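Local coordinates for protein MgGH51 (Meripilus giganteus, PDB 6ZPV) that hydrolyses terminal alpha-L-arabinofuranoside linkages as a glycosylated fungal GH51 arabinofuranosidase, probably releasing arabinose from plant cell-wall polysaccharides, at residues A[179-182]-A[183-186]; A[275-278]-A[279-283]; A[357-360]-A[361-365]; A[412-415]-A[416-420]; A[588-591]-A[592-595]. One frame throughout, in Å; residues are numbered along the deposited sequence. Where two conformers were deposited one is given.

Interaction 1. Residues A[179-182]-A[183-186]; sequences TIDG and AAGA
Asp-181, the last residue of strand 174-181, reaches forward over the start of the following turn and takes hold of it with one carboxylate oxygen. Its CG stands opposite the backbone N (chi1 -177°), on the carbonyl side, which carries OD1 toward two successive amides. Ala-183 N comes in nearly end-on to the C-O bond, with 2.9 Å between it and Asp-181 OD1. Ala-184 N makes the straighter bond, 3.1 Å to Asp-181 OD1, but it approaches from above the carboxylate plane. Two N-H groups thus grip a single oxygen and fix the rotation of the carboxylate. The methyl of Ala-183 lies beside the same oxygen, CB to Asp-181 OD1 3.4 Å.

The backbone of Asp-181 adds a third tie, from Gly-185 N to Asp-181 O at 2.8 Å. On the inner side Ile-180 points its CD1 at Gly-185 CA, 3.9 Å away; with no side chain on that glycine, the methyl can settle directly against the backbone. Ile-180 also packs on Val-86, while Ala-184 touches Phe-126.

A type I turn from Ala-183 to Ala-186 completes the bend. An Asp side chain accepting the amide two residues on is an Asx turn, and here it reverses the chain between strands 174-181 and 189-198, which belong to the two different five-stranded antiparallel sheets of a beta-sandwich region.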
# COMPACT_ATOMS: atom_id res chain seq x y z
N THR A 179 32.09 -1.58 -9.45
CA THR A 179 33.54 -1.85 -9.31
C THR A 179 34.34 -0.97 -10.28
O THR A 179 33.89 -0.61 -11.37
CB THR A 179 33.86 -3.33 -9.53
OG1 THR A 179 33.51 -3.77 -10.83
CG2 THR A 179 33.24 -4.21 -8.51
N ILE A 180 35.61 -0.82 -9.90
CA ILE A 180 36.67 -0.40 -10.85
C ILE A 180 37.79 -1.44 -10.74
O ILE A 180 37.85 -2.27 -9.81
CB ILE A 180 37.17 1.03 -10.56
CG1 ILE A 180 37.82 1.18 -9.19
CG2 ILE A 180 36.08 2.05 -10.77
CD1 ILE A 180 38.45 2.53 -8.95
N ASP A 181 38.72 -1.37 -11.67
CA ASP A 181 39.91 -2.19 -11.65
C ASP A 181 40.82 -1.66 -10.55
O ASP A 181 41.25 -0.50 -10.55
CB ASP A 181 40.58 -2.16 -13.03
CG ASP A 181 41.78 -3.03 -13.15
OD1 ASP A 181 42.73 -2.84 -12.37
OD2 ASP A 181 41.82 -3.88 -14.09
N GLY A 182 41.15 -2.52 -9.57
CA GLY A 182 41.93 -2.11 -8.40
C GLY A 182 43.36 -1.72 -8.69
O GLY A 182 43.96 -0.96 -7.92
N ALA A 183 43.93 -2.24 -9.77
CA ALA A 183 45.28 -1.83 -10.17
C ALA A 183 45.21 -0.42 -10.76
O ALA A 183 45.98 0.48 -10.35
CB ALA A 183 45.91 -2.83 -11.13
N ALA A 184 44.31 -0.20 -11.74
CA ALA A 184 44.12 1.15 -12.30
C ALA A 184 43.70 2.14 -11.21
O ALA A 184 44.07 3.32 -11.30
CB ALA A 184 43.10 1.12 -13.43
N GLY A 185 42.96 1.66 -10.24
CA GLY A 185 42.33 2.49 -9.22
C GLY A 185 43.06 2.58 -7.88
O GLY A 185 42.55 3.23 -6.95
N ALA A 186 44.24 2.00 -7.79
CA ALA A 186 44.94 1.95 -6.50
C ALA A 186 45.18 3.40 -6.01
O ALA A 186 45.68 4.22 -6.78
CB ALA A 186 46.22 1.18 -6.66

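Interaction 2. Residues A[275-278]-A[279-283]; sequences LQFF and EDTGM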
# COMPACT_ATOMS: atom_id res chain seq x y z
N LEU A 275 -0.79 9.04 -7.73
CA LEU A 275 -1.88 9.45 -8.62
C LEU A 275 -1.84 8.74 -9.97
O LEU A 275 -2.90 8.33 -10.47
CB LEU A 275 -1.85 10.98 -8.81
CG LEU A 275 -2.08 11.80 -7.54
CD1 LEU A 275 -1.76 13.25 -7.77
CD2 LEU A 275 -3.52 11.64 -7.06
N GLN A 276 -0.64 8.54 -10.51
CA GLN A 276 -0.51 7.82 -11.79
C GLN A 276 -1.00 6.37 -11.61
O GLN A 276 -1.63 5.82 -12.53
CB GLN A 276 0.93 7.88 -12.31
CG GLN A 276 1.07 7.33 -13.70
CD GLN A 276 0.21 8.08 -14.71
OE1 GLN A 276 0.47 9.28 -14.95
NE2 GLN A 276 -0.74 7.40 -15.37
N PHE A 277 -0.68 5.74 -10.49
CA PHE A 277 -1.16 4.37 -10.25
C PHE A 277 -2.68 4.32 -10.20
O PHE A 277 -3.30 3.38 -10.74
CB PHE A 277 -0.58 3.87 -8.92
CG PHE A 277 -0.98 2.46 -8.57
CD1 PHE A 277 -0.74 1.42 -9.46
CD2 PHE A 277 -1.49 2.16 -7.32
CE1 PHE A 277 -1.09 0.12 -9.14
CE2 PHE A 277 -1.79 0.85 -7.00
CZ PHE A 277 -1.55 -0.16 -7.87
N PHE A 278 -3.31 5.34 -9.61
CA PHE A 278 -4.78 5.39 -9.58
C PHE A 278 -5.35 5.47 -11.02
O PHE A 278 -6.28 4.72 -11.37
CB PHE A 278 -5.28 6.55 -8.72
CG PHE A 278 -4.69 6.61 -7.34
CD1 PHE A 278 -4.14 5.50 -6.71
CD2 PHE A 278 -4.60 7.82 -6.68
CE1 PHE A 278 -3.53 5.61 -5.47
CE2 PHE A 278 -3.99 7.92 -5.44
CZ PHE A 278 -3.41 6.83 -4.86
N GLU A 279 -4.76 6.37 -11.81
CA GLU A 279 -5.15 6.50 -13.21
C GLU A 279 -4.97 5.16 -13.92
O GLU A 279 -5.87 4.72 -14.70
CB GLU A 279 -4.33 7.59 -13.92
CG GLU A 279 -4.61 7.73 -15.37
CD GLU A 279 -3.94 8.97 -15.91
OE1 GLU A 279 -2.98 8.82 -16.76
OE2 GLU A 279 -4.26 10.05 -15.46
N ASP A 280 -3.89 4.45 -13.65
CA ASP A 280 -3.55 3.20 -14.34
C ASP A 280 -4.43 2.03 -13.94
O ASP A 280 -4.41 1.01 -14.63
CB ASP A 280 -2.08 2.85 -14.12
CG ASP A 280 -1.11 3.81 -14.82
OD1 ASP A 280 -1.55 4.57 -15.72
OD2 ASP A 280 0.10 3.74 -14.48
N THR A 281 -5.12 2.10 -12.82
CA THR A 281 -5.93 1.00 -12.28
C THR A 281 -7.41 1.33 -12.23
O THR A 281 -8.21 0.45 -11.84
CB THR A 281 -5.43 0.64 -10.89
OG1 THR A 281 -5.53 1.77 -10.04
CG2 THR A 281 -4.05 0.05 -10.88
N GLY A 282 -7.81 2.53 -12.51
CA GLY A 282 -9.20 2.98 -12.32
C GLY A 282 -9.62 3.19 -10.89
O GLY A 282 -10.80 3.37 -10.66
N MET A 283 -8.69 3.20 -9.94
CA MET A 283 -9.03 3.55 -8.56
C MET A 283 -9.15 5.07 -8.41
O MET A 283 -8.49 5.80 -9.14
CB MET A 283 -7.94 3.08 -7.58
CG MET A 283 -7.86 1.57 -7.44
SD MET A 283 -6.73 1.02 -6.16
CE MET A 283 -5.54 0.12 -7.14
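Phe-277 and Thr-281, one helical turn apart near the end of helix 271-281, make the close-packed side of this contact. The Thr-281 methyl sits against the ring, CG2 to Phe-277 CE1 3.4 Å, and the Met-283 methyl meets the other flank of the ring obliquely, CE to Phe-277 CE2 3.8 Å. Thr-281 keeps OG1 between its backbone N and carbonyl carbon (chi1 60°), which turns the hydroxyl back to donate to Phe-277 O at 2.8 Å. Phe-278 faces inward too, its ring meeting Phe-225 and, edge-to-face, Phe-227 on barrel strand 224-227. Gly-282 then leaves the helix with positive phi, and Met-283 leads into strand 284-289.

The other side is polar and turned to solvent at Glu-279. Gln-276, bent at its second torsion, spreads NE2 between two carboxylates. One N-H bond runs to Glu-279 OE1, with Gln-276 NE2 3.0 Å away and the two flat groups almost perpendicular (86°). The other goes from Gln-276 NE2 to Asp-280 OD1, also 3.0 Å; OD1 lies in the amide plane, while NE2 comes from above the carboxylate plane. Neither acid depends on the amide alone: Glu-279 OE2 bonds His-337, and Asp-280 OD1 forms a salt bridge with Arg-205. A leucine in place of Gln-276 would probably leave both carboxylates without their shared donor and freer to swing on their outer partners.

Placing a neutral amide between two acids probably eases their mutual repulsion, and Arg-205 is likely to offset the charge of Asp-280.

Interaction 3. Residues A[357-360]-A[361-365]; sequences GSYP and YRWHD
Ser-358 and Arg-362 meet across the first turn of helix 359-373, where nearly every polar end has a partner. Arg-362 NE donates to Ser-358 OG at 2.8 Å, with the oxygen in the guanidinium plane; the same hydroxyl also bonds Ser-299 OG. Bending at chi3 (-65°) folds the arginine back, so that its NH1 reaches Asp-352 in a salt bridge and Ala-291 O, and its NH2 reaches Ala-355 O. A methionine replacing Arg-362 would probably cost Ser-358 OG its NE donor and leave the Asp-352 carboxylate without its charge mate.

Ser-358 O takes Arg-362 N at 3.1 Å and lies above the centre of the Tyr-361 ring, whose OH bonds Leu-300 O. Tyr-361 N, only weakly bonded to that carbonyl, is served by a water 3.1 Å from it that also donates to Gly-357 O.

Trp-363 CB sits over one face of the Tyr-359 ring, 4.0 Å from its centroid, a CH-pi contact. Trp-363 NE1 is held by Pro-392 O. The Tyr-359 hydroxyl ties the helix to Val-348 O of strand 345-348 and to Thr-382 N just after strand 378-381, and both rings pack on the latter strand, a beta-alpha-beta crossover as in a TIM barrel.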
# COMPACT_ATOMS: atom_id res chain seq x y z
N GLY A 357 -9.01 16.35 22.24
CA GLY A 357 -9.07 17.67 22.88
C GLY A 357 -8.80 18.80 21.93
O GLY A 357 -9.45 19.86 22.08
N SER A 358 -7.96 18.61 20.94
CA SER A 358 -7.66 19.65 19.93
C SER A 358 -8.37 19.44 18.61
O SER A 358 -8.43 20.39 17.82
CB SER A 358 -6.16 19.72 19.72
OG SER A 358 -5.73 18.51 19.14
N TYR A 359 -8.82 18.23 18.32
CA TYR A 359 -9.40 18.02 16.98
C TYR A 359 -10.55 18.97 16.70
O TYR A 359 -10.69 19.39 15.54
CB TYR A 359 -9.83 16.57 16.73
CG TYR A 359 -10.09 16.24 15.28
CD1 TYR A 359 -9.06 16.25 14.33
CD2 TYR A 359 -11.32 15.79 14.83
CE1 TYR A 359 -9.23 15.83 13.03
CE2 TYR A 359 -11.50 15.33 13.53
CZ TYR A 359 -10.44 15.30 12.65
OH TYR A 359 -10.63 14.74 11.39
N PRO A 360 -11.44 19.36 17.66
CA PRO A 360 -12.51 20.27 17.26
C PRO A 360 -12.02 21.55 16.56
O PRO A 360 -12.55 21.91 15.52
CB PRO A 360 -13.28 20.48 18.53
CG PRO A 360 -13.09 19.18 19.31
CD PRO A 360 -11.65 18.81 19.02
N TYR A 361 -10.99 22.21 17.08
CA TYR A 361 -10.51 23.43 16.42
C TYR A 361 -9.69 23.09 15.18
O TYR A 361 -9.66 23.86 14.23
CB TYR A 361 -9.80 24.41 17.37
CG TYR A 361 -8.42 24.04 17.88
CD1 TYR A 361 -7.32 24.04 17.05
CD2 TYR A 361 -8.19 23.72 19.21
CE1 TYR A 361 -6.04 23.73 17.53
CE2 TYR A 361 -6.94 23.41 19.70
CZ TYR A 361 -5.85 23.45 18.86
OH TYR A 361 -4.61 23.11 19.39
N ARG A 362 -8.95 21.97 15.21
CA ARG A 362 -8.17 21.59 14.04
C ARG A 362 -9.11 21.24 12.85
O ARG A 362 -8.93 21.78 11.73
CB ARG A 362 -7.18 20.46 14.35
CG ARG A 362 -6.15 20.87 15.39
CD ARG A 362 -5.11 19.80 15.69
NE ARG A 362 -5.64 18.58 16.31
CZ ARG A 362 -5.75 17.37 15.79
NH1 ARG A 362 -5.49 17.13 14.51
NH2 ARG A 362 -6.12 16.37 16.55
N TRP A 363 -10.06 20.36 13.10
CA TRP A 363 -11.11 20.07 12.11
C TRP A 363 -11.79 21.36 11.69
O TRP A 363 -11.98 21.61 10.47
CB TRP A 363 -12.14 19.11 12.73
CG TRP A 363 -13.40 18.96 11.91
CD1 TRP A 363 -14.55 19.67 12.04
CD2 TRP A 363 -13.60 18.07 10.80
NE1 TRP A 363 -15.45 19.32 11.09
CE2 TRP A 363 -14.89 18.33 10.32
CE3 TRP A 363 -12.82 17.11 10.13
CZ2 TRP A 363 -15.44 17.66 9.23
CZ3 TRP A 363 -13.36 16.45 9.06
CH2 TRP A 363 -14.66 16.72 8.61
N HIS A 364 -12.26 22.18 12.62
CA HIS A 364 -13.00 23.38 12.21
C HIS A 364 -12.14 24.24 11.28
O HIS A 364 -12.63 24.68 10.21
CB HIS A 364 -13.41 24.19 13.43
CG HIS A 364 -14.08 25.47 13.04
ND1 HIS A 364 -13.37 26.62 12.71
CD2 HIS A 364 -15.37 25.75 12.82
CE1 HIS A 364 -14.24 27.58 12.36
NE2 HIS A 364 -15.41 27.08 12.41
N ASP A 365 -10.92 24.49 11.67
CA ASP A 365 -10.13 25.48 10.89
C ASP A 365 -9.67 24.87 9.54
O ASP A 365 -9.73 25.55 8.53
CB ASP A 365 -8.95 26.00 11.71
CG ASP A 365 -9.36 26.83 12.93
OD1 ASP A 365 -10.58 27.07 13.13
OD2 ASP A 365 -8.45 27.29 13.63
O HOH W 1 -10.63 21.76 20.14

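Interaction 4. Residues A[412-415]-A[416-420]; sequences AFYY and DGFQR. With NAG (2-acetamido-2-deoxy-beta-D-glucopyranose), chain B; ACT (acetate ion), chain G.
A type I turn from Tyr-415 to Phe-418, backed by an aromatic cluster, shapes the loop between helix 405-410 and barrel strand 424-432. Phe-418 N closes the turn on Tyr-415 O at 3.1 Å. That carbonyl accepts a second donor, Arg-420 NH1, 3.0 Å from Tyr-415 O; the same nitrogen also binds Phe-418 O, so the guanidinium clips both ends of the turn, while Asp-472 pairs with its NE. A water bridges Tyr-414 O and Gly-417 N.

In the cluster, Tyr-415 turns its edge to the face of Phe-418, the centroids 4.8 Å apart and the planes at 56°. Tyr-414 lays CD2 over the centre of the Tyr-415 ring and touches Phe-418 obliquely, CE2 to Phe-418 CZ 3.7 Å. Behind them lie Val-399, Phe-463 and Leu-467, and Tyr-415 OH bonds Glu-427.

The Asp-416 carboxylate lies obliquely by the Phe-413 ring, CG to Phe-413 CD2 3.5 Å, and both engage Arg-469, the acid by a salt bridge and the ring by cation-pi. Gln-419 belongs to a glycan pocket and packs CG on the sugar, 3.4 Å from O5 of the N-acetylglucosamine. An acetate, probably from the crystallisation liquor, accepts from Gln-419 N and rests its methyl on the Phe-418 face away from Tyr-415, CH3 to Phe-418 CD2 3.4 Å.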
# COMPACT_ATOMS: atom_id res chain seq x y z
N ALA A 412 -21.57 -8.27 12.79
CA ALA A 412 -22.04 -8.03 11.41
C ALA A 412 -23.23 -7.08 11.37
O ALA A 412 -23.51 -6.54 10.29
CB ALA A 412 -22.40 -9.34 10.76
N PHE A 413 -23.91 -6.85 12.47
CA PHE A 413 -24.99 -5.86 12.56
C PHE A 413 -24.52 -4.53 13.12
O PHE A 413 -25.36 -3.69 13.49
CB PHE A 413 -26.20 -6.44 13.32
CG PHE A 413 -27.01 -7.44 12.54
CD1 PHE A 413 -26.52 -8.69 12.27
CD2 PHE A 413 -28.27 -7.10 12.06
CE1 PHE A 413 -27.27 -9.59 11.55
CE2 PHE A 413 -29.00 -8.02 11.33
CZ PHE A 413 -28.50 -9.27 11.04
N TYR A 414 -23.23 -4.25 13.07
CA TYR A 414 -22.66 -3.00 13.60
C TYR A 414 -23.44 -1.79 13.10
O TYR A 414 -23.73 -0.87 13.88
CB TYR A 414 -21.18 -2.90 13.23
CG TYR A 414 -20.48 -1.71 13.82
CD1 TYR A 414 -19.88 -1.77 15.07
CD2 TYR A 414 -20.39 -0.52 13.16
CE1 TYR A 414 -19.23 -0.67 15.62
CE2 TYR A 414 -19.71 0.57 13.70
CZ TYR A 414 -19.18 0.52 14.93
OH TYR A 414 -18.49 1.63 15.44
N TYR A 415 -23.71 -1.72 11.80
CA TYR A 415 -24.32 -0.52 11.18
C TYR A 415 -25.84 -0.55 11.10
O TYR A 415 -26.46 0.49 10.77
CB TYR A 415 -23.71 -0.21 9.82
CG TYR A 415 -22.30 0.36 9.89
CD1 TYR A 415 -22.11 1.68 10.26
CD2 TYR A 415 -21.19 -0.40 9.60
CE1 TYR A 415 -20.83 2.21 10.37
CE2 TYR A 415 -19.93 0.12 9.69
CZ TYR A 415 -19.73 1.44 10.03
OH TYR A 415 -18.51 2.06 10.16
N ASP A 416 -26.48 -1.68 11.40
CA ASP A 416 -27.94 -1.77 11.17
C ASP A 416 -28.72 -0.75 12.00
O ASP A 416 -29.78 -0.31 11.51
CB ASP A 416 -28.45 -3.17 11.43
CG ASP A 416 -27.99 -4.11 10.35
OD1 ASP A 416 -26.77 -4.47 10.30
OD2 ASP A 416 -28.82 -4.53 9.49
N GLY A 417 -28.30 -0.50 13.24
CA GLY A 417 -29.03 0.41 14.10
C GLY A 417 -28.60 1.85 13.97
O GLY A 417 -29.16 2.69 14.74
N PHE A 418 -27.65 2.18 13.09
CA PHE A 418 -27.25 3.57 12.93
C PHE A 418 -28.38 4.37 12.34
O PHE A 418 -29.20 3.88 11.52
CB PHE A 418 -26.04 3.73 12.00
CG PHE A 418 -24.67 3.57 12.64
CD1 PHE A 418 -24.35 2.52 13.50
CD2 PHE A 418 -23.67 4.48 12.34
CE1 PHE A 418 -23.11 2.43 14.09
CE2 PHE A 418 -22.42 4.36 12.91
CZ PHE A 418 -22.14 3.35 13.80
N GLN A 419 -28.44 5.63 12.72
CA GLN A 419 -29.38 6.55 12.07
C GLN A 419 -28.98 6.80 10.62
O GLN A 419 -27.79 6.81 10.31
CB GLN A 419 -29.40 7.89 12.81
CG GLN A 419 -29.82 7.82 14.26
CD GLN A 419 -31.21 7.24 14.43
OE1 GLN A 419 -32.17 7.74 13.84
NE2 GLN A 419 -31.28 6.16 15.20
N ARG A 420 -29.97 6.99 9.77
CA ARG A 420 -29.87 7.41 8.36
C ARG A 420 -30.16 8.92 8.36
O ARG A 420 -31.31 9.32 8.24
CB ARG A 420 -30.83 6.59 7.50
CG ARG A 420 -30.22 5.30 7.00
CD ARG A 420 -29.77 4.30 8.06
NE ARG A 420 -29.24 3.14 7.36
CZ ARG A 420 -28.64 2.13 7.97
NH1 ARG A 420 -28.53 2.05 9.29
NH2 ARG A 420 -28.13 1.14 7.21
C1 NAG B . -27.01 11.12 13.29
C2 NAG B . -26.62 12.47 13.93
C3 NAG B . -25.76 12.37 15.17
C4 NAG B . -26.16 11.34 16.17
C5 NAG B . -26.46 10.07 15.39
C6 NAG B . -27.05 8.98 16.31
C7 NAG B . -26.76 14.16 12.17
C8 NAG B . -26.05 14.86 11.00
N2 NAG B . -26.05 13.37 12.93
O3 NAG B . -25.59 13.67 15.80
O4 NAG B . -25.16 10.99 17.12
O5 NAG B . -27.43 10.24 14.39
O6 NAG B . -28.19 9.49 17.01
O7 NAG B . -27.94 14.41 12.43
C ACT G . -25.47 6.29 14.83
O ACT G . -26.17 6.73 13.95
OXT ACT G . -25.93 5.50 15.72
CH3 ACT G . -23.95 6.78 14.89
O HOH W 2 -26.27 -0.97 14.99

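Interaction 5. Residues A[588-591]-A[592-595]; sequences SNTP and EAPQ. With NAG (2-acetamido-2-deoxy-beta-D-glucopyranose), chain C; NAG (2-acetamido-2-deoxy-beta-D-glucopyranose), chain D.
Glu-592 and Pro-591 form the corner of a tight turn, with backbone angles of the type I kind, in the loop between strands 575-582 and 600-605 of the C-terminal antiparallel sheet. From CB, which lies 4.0 Å from Thr-590 OG1, the glutamate does not run straight out: CG lies against the Pro-591 carbonyl carbon, 4.0 Å from Pro-591 C, and a bend there (chi2 66°) folds the chain back over the proline. CD then lies 3.9 Å from Pro-591 CB. OE1 hangs beside the ring, 3.7 Å from Pro-591 CD, leaving OE2 to face the glycan.

The turn itself is tied at Thr-590. Its N donates to Ala-593 O at 3.1 Å, and its OG1, 3.0 Å from Ala-593 N, accepts from that amide, which bonds Thr-590 O only weakly. Asn-589 is held by Ile-597 N and by Lys-505 O of strand 503-505, while Pro-591 and Pro-594 pack on Ile-504.

Pro-591 and Glu-592 line a glycan pocket with Val-486 and Asn-487. The proline touches the sugar of chain D, CB to its C6 3.8 Å. Glu-592 OE2 lies 2.9 Å from NAG N2 of chain C, the next sugar, and accepts from it almost straight, 172°.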
# COMPACT_ATOMS: atom_id res chain seq x y z
N SER A 588 -3.43 -21.08 6.58
CA SER A 588 -2.90 -19.81 6.04
C SER A 588 -2.09 -20.09 4.78
O SER A 588 -1.51 -21.18 4.62
CB SER A 588 -1.92 -19.12 7.02
OG SER A 588 -2.48 -18.51 8.16
N ASN A 589 -1.97 -19.09 3.92
CA ASN A 589 -0.95 -19.06 2.86
C ASN A 589 0.31 -18.44 3.43
O ASN A 589 0.30 -17.39 4.04
CB ASN A 589 -1.48 -18.31 1.64
CG ASN A 589 -2.65 -19.10 1.04
OD1 ASN A 589 -2.59 -20.34 1.03
ND2 ASN A 589 -3.66 -18.38 0.55
N THR A 590 1.43 -19.15 3.25
CA THR A 590 2.73 -18.73 3.83
C THR A 590 3.79 -18.80 2.78
O THR A 590 3.60 -19.31 1.69
CB THR A 590 3.12 -19.69 4.96
OG1 THR A 590 3.39 -20.96 4.36
CG2 THR A 590 2.06 -19.83 6.01
N PRO A 591 5.01 -18.25 3.06
CA PRO A 591 6.06 -18.33 2.05
C PRO A 591 6.39 -19.78 1.68
O PRO A 591 6.64 -20.03 0.48
CB PRO A 591 7.26 -17.65 2.77
CG PRO A 591 6.57 -16.62 3.63
CD PRO A 591 5.35 -17.32 4.17
N GLU A 592 6.26 -20.70 2.64
CA GLU A 592 6.53 -22.13 2.41
C GLU A 592 5.40 -22.83 1.61
O GLU A 592 5.67 -23.81 0.92
CB GLU A 592 6.85 -22.83 3.72
CG GLU A 592 8.06 -22.24 4.38
CD GLU A 592 8.01 -20.81 4.89
OE1 GLU A 592 6.90 -20.39 5.40
OE2 GLU A 592 9.13 -20.12 4.80
N ALA A 593 4.19 -22.34 1.77
CA ALA A 593 2.98 -22.96 1.17
C ALA A 593 2.10 -21.81 0.68
O ALA A 593 1.08 -21.51 1.31
CB ALA A 593 2.27 -23.91 2.11
N PRO A 594 2.49 -21.11 -0.37
CA PRO A 594 1.83 -19.86 -0.69
C PRO A 594 0.46 -20.04 -1.35
O PRO A 594 -0.27 -19.08 -1.47
CB PRO A 594 2.78 -19.19 -1.70
CG PRO A 594 3.58 -20.33 -2.29
CD PRO A 594 3.72 -21.33 -1.17
N GLN A 595 0.15 -21.26 -1.78
CA GLN A 595 -1.14 -21.58 -2.41
C GLN A 595 -1.84 -22.71 -1.66
O GLN A 595 -2.62 -23.51 -2.24
CB GLN A 595 -0.98 -21.81 -3.90
CG GLN A 595 -0.48 -20.59 -4.65
CD GLN A 595 -0.47 -20.85 -6.12
OE1 GLN A 595 0.21 -21.76 -6.58
NE2 GLN A 595 -1.22 -20.07 -6.86
C1 NAG C . 12.99 -19.08 4.59
C2 NAG C . 12.65 -20.34 3.78
C3 NAG C . 12.55 -21.63 4.65
C4 NAG C . 13.82 -21.80 5.49
C5 NAG C . 14.07 -20.44 6.21
C6 NAG C . 15.29 -20.41 7.10
C7 NAG C . 11.32 -19.96 1.81
C8 NAG C . 9.89 -19.90 1.28
N2 NAG C . 11.46 -20.18 3.11
O3 NAG C . 12.29 -22.82 3.89
O4 NAG C . 13.67 -22.96 6.39
O5 NAG C . 14.16 -19.27 5.29
O6 NAG C . 16.45 -20.31 6.25
O7 NAG C . 12.31 -19.89 1.07
C1 NAG D . 13.20 -13.82 3.96
C2 NAG D . 14.52 -14.56 4.28
C3 NAG D . 14.49 -16.01 3.83
C4 NAG D . 13.19 -16.71 4.29
C5 NAG D . 12.04 -15.89 3.84
C6 NAG D . 10.64 -16.49 4.14
C7 NAG D . 16.55 -13.21 4.49
C8 NAG D . 17.62 -12.56 3.68
N2 NAG D . 15.65 -13.81 3.71
O3 NAG D . 15.64 -16.69 4.35
O4 NAG D . 13.21 -18.02 3.67
O5 NAG D . 12.13 -14.59 4.44
O6 NAG D . 10.58 -16.66 5.54
O7 NAG D . 16.59 -13.22 5.71

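Overall arrangement
All five contacts are local. Interactions 2, 3 and 4 belong to the parallel barrel: interaction 2, about 13 Å from the chain's centre, sits at a helix end, interaction 3 at a helix start, interaction 4 in a loop leading into a strand. Interaction 1 lies far out in the beta-sandwich region, about 71 Å from interaction 4 between centres, across the chain's centre. Interactions 1 to 4 are each partly buried; interaction 5 is a surface turn of the C-terminal sheet. Ring packing marks the barrel contacts, whose charged groups find mates elsewhere in the chain; interactions 1 and 5 rest on side-chain oxygens binding backbone amides. Interactions 4 and 5 alone contain glycan-pocket residues.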